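Local coordinates for protein synthesis inhibitor, putative (Thermotoga maritima, PDB 2B33), which may act as a deaminase of the RutC (YjgF-like) family, has also been regarded as a putative endoribonuclease, and can bind calcium, at residues A[32-36]-A[37-41]; A[121-124]-A[125-129]. All coordinates share one frame; numbering follows the deposited sequence.

In the fold
Both contacts belong to the YjgF-like fold, in which a mixed sheet is packed by helices, here in an assembly of three chains. Contact 1 is the hairpin of strands 32-35 and 38-44; contact 2 is the tight loop that runs into strand 129-136, which pairs with 38-44 on the side away from 32-35. Their centres are 25 Å apart, on opposite sides of the chain's centre, and their nearest atoms are about 12 Å apart, so they do not touch. Each, however, meets helix 59-76 and the second subunit. Contact 2 is the one nearer the calcium site: the side chain of Arg125 lies about 9 Å from that of Asp48, although no calcium is bound to this chain.

Contact 1: residues A[32-36]-A[37-41]; sequences AVVVG and NMMFV
Val34 and Met39 face each other as a non-hydrogen-bonded pair in an antiparallel beta hairpin, in which the axes of 32-35 and 38-41 approach to 4.7 Å and run 165° apart, nearly antiparallel. A type II' turn from Val35 to Met38 joins the strands. Four backbone hydrogen bonds link them, two in each of the pairs Val33-Phe40 and Val35-Met38; Phe40 N to Val33 O is 3.0 Å.

The tight part is the face bearing Ala32, Val34, Met39 and Val41, turned to helix 59-76. Met39 extends through its first two torsions, CG anti to the backbone N (chi1 174°), then bends at chi3, which brings its methyl against the CG2 branch of Val34: Met39 CE lies 3.3 Å from Val34 CG2, a squeezed methyl-methyl contact. Its CG meets Ala32 CB at 3.9 Å, and the side chain goes on to Leu74 and Phe79. An alanine here is likely to open a gap beside Ala32 CB and Val34 CG2 and deprive Leu74 and Phe79 of a packing partner.

The other face carries Val33, Val35, Met38 and Phe40. Here Val35 CG1 comes to the edge of the Phe40 ring, 3.7 Å from CE1. The second subunit packs against this face, with its Val136 on Val35 and its Val85 on Phe40.

The turn is the solvent side. Gly36 is exposed and has a positive phi of 64°; a beta carbon there would clash with Asn37 N. Asn37 is only partly exposed, its CB setting off away from strand 32-35, and the turn is closed by Met38 N, which donates to Val35 O at 3.0 Å.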
loop_
_atom_site.group_PDB
_atom_site.type_symbol
_atom_site.label_atom_id
_atom_site.label_comp_id
_atom_site.label_asym_id
_atom_site.label_seq_id
_atom_site.Cartn_x
_atom_site.Cartn_y
_atom_site.Cartn_z
ATOM N N ALA A 32 2.225 -2.520 14.984
ATOM C CA ALA A 32 0.911 -2.638 14.377
ATOM C C ALA A 32 -0.092 -1.795 15.143
ATOM O O ALA A 32 0.200 -1.325 16.238
ATOM C CB ALA A 32 0.474 -4.081 14.325
ATOM N N VAL A 33 -1.254 -1.583 14.534
ATOM C CA VAL A 33 -2.357 -0.846 15.144
ATOM C C VAL A 33 -3.625 -1.652 14.913
ATOM O O VAL A 33 -3.944 -1.992 13.778
ATOM C CB VAL A 33 -2.548 0.554 14.517
ATOM C CG1 VAL A 33 -3.722 1.310 15.175
ATOM C CG2 VAL A 33 -1.280 1.373 14.640
ATOM N N VAL A 34 -4.338 -1.951 15.995
ATOM C CA VAL A 34 -5.579 -2.700 15.930
ATOM C C VAL A 34 -6.737 -1.730 16.143
ATOM O O VAL A 34 -6.780 -1.022 17.148
ATOM C CB VAL A 34 -5.616 -3.821 16.999
ATOM C CG1 VAL A 34 -6.988 -4.534 17.035
ATOM C CG2 VAL A 34 -4.502 -4.823 16.744
ATOM N N VAL A 35 -7.657 -1.700 15.184
ATOM C CA VAL A 35 -8.860 -0.877 15.266
ATOM C C VAL A 35 -10.045 -1.795 14.940
ATOM O O VAL A 35 -10.151 -2.328 13.833
ATOM C CB VAL A 35 -8.780 0.401 14.369
ATOM C CG1 VAL A 35 -8.455 0.078 12.906
ATOM C CG2 VAL A 35 -10.062 1.228 14.488
ATOM N N GLY A 36 -10.916 -1.998 15.928
ATOM C CA GLY A 36 -12.061 -2.889 15.781
ATOM C C GLY A 36 -11.563 -4.307 15.578
ATOM O O GLY A 36 -10.768 -4.804 16.375
ATOM N N ASN A 37 -12.002 -4.937 14.490
ATOM C CA ASN A 37 -11.565 -6.289 14.139
ATOM C C ASN A 37 -10.415 -6.312 13.121
ATOM O O ASN A 37 -10.073 -7.384 12.633
ATOM C CB ASN A 37 -12.757 -7.150 13.649
ATOM C CG ASN A 37 -13.305 -6.733 12.267
ATOM O OD1 ASN A 37 -12.867 -5.757 11.654
ATOM N ND2 ASN A 37 -14.289 -7.491 11.785
ATOM N N MET A 38 -9.834 -5.143 12.817
ATOM C CA MET A 38 -8.751 -5.002 11.835
ATOM C C MET A 38 -7.388 -4.677 12.435
ATOM O O MET A 38 -7.309 -3.885 13.362
ATOM C CB MET A 38 -9.059 -3.845 10.891
ATOM C CG MET A 38 -10.321 -3.981 10.072
ATOM S SD MET A 38 -10.480 -2.641 8.885
ATOM C CE MET A 38 -9.097 -2.913 7.757
ATOM N N MET A 39 -6.325 -5.243 11.857
ATOM C CA MET A 39 -4.943 -4.942 12.260
ATOM C C MET A 39 -4.138 -4.472 11.051
ATOM O O MET A 39 -4.200 -5.091 9.998
ATOM C CB MET A 39 -4.239 -6.153 12.879
ATOM C CG MET A 39 -2.744 -5.891 13.164
ATOM S SD MET A 39 -1.826 -7.214 13.942
ATOM C CE MET A 39 -2.509 -7.231 15.576
ATOM N N PHE A 40 -3.364 -3.402 11.224
ATOM C CA PHE A 40 -2.499 -2.865 10.183
ATOM C C PHE A 40 -1.062 -3.057 10.665
ATOM O O PHE A 40 -0.634 -2.365 11.573
ATOM C CB PHE A 40 -2.795 -1.383 9.964
ATOM C CG PHE A 40 -4.182 -1.100 9.439
ATOM C CD1 PHE A 40 -5.261 -0.979 10.312
ATOM C CD2 PHE A 40 -4.402 -0.924 8.078
ATOM C CE1 PHE A 40 -6.537 -0.708 9.831
ATOM C CE2 PHE A 40 -5.676 -0.650 7.590
ATOM C CZ PHE A 40 -6.741 -0.536 8.470
ATOM N N VAL A 41 -0.333 -3.999 10.070
ATOM C CA VAL A 41 1.042 -4.299 10.476
ATOM C C VAL A 41 2.071 -3.493 9.668
ATOM O O VAL A 41 1.946 -3.346 8.448
ATOM C CB VAL A 41 1.367 -5.808 10.329
ATOM C CG1 VAL A 41 2.777 -6.110 10.837
ATOM C CG2 VAL A 41 0.349 -6.664 11.091
#

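Contact 2: residues A[121-124]-A[125-129]; sequences AQLP and RNVEI
Gln122 and Asn126 join their side-chain amides across a compact loop of two overlapping beta turns, Leu123 to Asn126 and Pro124 to Val127, in the connection between strands 114-119 and 129-136 of the YjgF-like fold.

The side-chain hydrogen bond runs from Gln122 NE2 to Asn126 OD1, 2.9 Å long with an angle of 160° at the hydrogen. The acceptor lies near the plane of the Gln122 amide, and the two amide planes are only 18° apart. Gln122 is extended, its CG trans to the backbone N (chi1 178°), which carries the amide across to Asn126. The other polar atom of the same amide is also engaged: Gln122 OE1 accepts from Met94 N of the second subunit, so the glutamine ties the loop to the subunit interface.

Backbone bonds make the turns. Val127 N donates to Pro124 O at 3.1 Å, whereas the bond from Asn126 N to Leu123 O is weak because it is bent. Arg125 and Asn126 both have positive phi, as the middle residues of a type I'-like turn do.

Apolar contact centres on Leu123, whose CB meets Val127 CG2 at 3.6 Å. Beyond the loop, Leu123 packs on Phe90 of strand 84-91 in its own chain and on Val118 of the second subunit, while Val127 packs on Ile45 and Leu54 of its own chain; both residues are buried.

A water bridges the same two residues, accepting from Leu123 N and donating to Val127 O, at 2.8 Å from each of those atoms.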
loop_
_atom_site.group_PDB
_atom_site.type_symbol
_atom_site.label_atom_id
_atom_site.label_comp_id
_atom_site.label_asym_id
_atom_site.label_seq_id
_atom_site.Cartn_x
_atom_site.Cartn_y
_atom_site.Cartn_z
ATOM N N ALA A 121 13.729 0.602 -5.220
ATOM C CA ALA A 121 15.138 0.976 -5.357
ATOM C C ALA A 121 15.983 0.698 -4.116
ATOM O O ALA A 121 17.131 0.286 -4.243
ATOM C CB ALA A 121 15.246 2.447 -5.719
ATOM N N GLN A 122 15.416 0.917 -2.928
ATOM C CA GLN A 122 16.154 0.775 -1.673
ATOM C C GLN A 122 15.190 0.616 -0.499
ATOM O O GLN A 122 14.092 1.183 -0.511
ATOM C CB GLN A 122 17.039 2.017 -1.504
ATOM C CG GLN A 122 17.876 2.125 -0.251
ATOM C CD GLN A 122 18.797 3.350 -0.295
ATOM O OE1 GLN A 122 18.463 4.384 -0.890
ATOM N NE2 GLN A 122 19.959 3.234 0.340
ATOM N N LEU A 123 15.606 -0.167 0.501
ATOM C CA LEU A 123 14.812 -0.441 1.699
ATOM C C LEU A 123 15.567 0.010 2.960
ATOM O O LEU A 123 16.762 0.310 2.883
ATOM C CB LEU A 123 14.477 -1.944 1.757
ATOM C CG LEU A 123 13.481 -2.501 0.724
ATOM C CD1 LEU A 123 13.472 -4.021 0.711
ATOM C CD2 LEU A 123 12.062 -1.973 0.966
ATOM N N PRO A 124 14.869 0.120 4.113
ATOM C CA PRO A 124 15.548 0.514 5.355
ATOM C C PRO A 124 16.732 -0.395 5.703
ATOM O O PRO A 124 16.673 -1.595 5.439
ATOM C CB PRO A 124 14.443 0.374 6.411
ATOM C CG PRO A 124 13.202 0.609 5.659
ATOM C CD PRO A 124 13.426 -0.064 4.344
ATOM N N ARG A 125 17.806 0.192 6.240
ATOM C CA ARG A 125 19.020 -0.544 6.620
ATOM C C ARG A 125 19.653 -1.270 5.417
ATOM O O ARG A 125 20.452 -2.185 5.599
ATOM C CB ARG A 125 18.714 -1.574 7.730
ATOM C CG ARG A 125 18.049 -1.030 8.996
ATOM C CD ARG A 125 19.043 -0.352 9.912
ATOM N NE ARG A 125 19.915 -1.320 10.585
ATOM C CZ ARG A 125 19.611 -2.001 11.695
ATOM N NH1 ARG A 125 18.434 -1.855 12.307
ATOM N NH2 ARG A 125 20.502 -2.854 12.203
ATOM N N ASN A 126 19.317 -0.838 4.197
ATOM C CA ASN A 126 19.748 -1.478 2.940
ATOM C C ASN A 126 19.385 -2.981 2.818
ATOM O O ASN A 126 20.108 -3.754 2.191
ATOM C CB ASN A 126 21.244 -1.214 2.637
ATOM C CG ASN A 126 21.502 0.175 2.069
ATOM O OD1 ASN A 126 20.856 0.604 1.111
ATOM N ND2 ASN A 126 22.488 0.860 2.622
ATOM N N VAL A 127 18.245 -3.379 3.388
ATOM C CA VAL A 127 17.782 -4.764 3.291
ATOM C C VAL A 127 17.222 -5.039 1.887
ATOM O O VAL A 127 17.012 -4.118 1.097
ATOM C CB VAL A 127 16.718 -5.146 4.371
ATOM C CG1 VAL A 127 17.275 -4.914 5.767
ATOM C CG2 VAL A 127 15.377 -4.428 4.155
ATOM N N GLU A 128 16.976 -6.314 1.601
ATOM C CA GLU A 128 16.485 -6.776 0.300
ATOM C C GLU A 128 15.039 -7.281 0.304
ATOM O O GLU A 128 14.484 -7.587 -0.753
ATOM C CB GLU A 128 17.432 -7.871 -0.181
ATOM C CG GLU A 128 18.814 -7.297 -0.511
ATOM C CD GLU A 128 19.969 -8.071 0.067
ATOM O OE1 GLU A 128 19.800 -8.686 1.133
ATOM O OE2 GLU A 128 21.076 -8.007 -0.521
ATOM N N ILE A 129 14.425 -7.351 1.476
ATOM C CA ILE A 129 13.061 -7.850 1.596
ATOM C C ILE A 129 12.360 -7.108 2.744
ATOM O O ILE A 129 12.958 -6.865 3.798
ATOM C CB ILE A 129 13.057 -9.422 1.762
ATOM C CG1 ILE A 129 11.650 -10.010 1.864
ATOM C CG2 ILE A 129 13.871 -9.867 2.963
ATOM C CD1 ILE A 129 10.853 -9.959 0.580
HETATM O O HOH W 1 17.819 -1.759 -0.120
#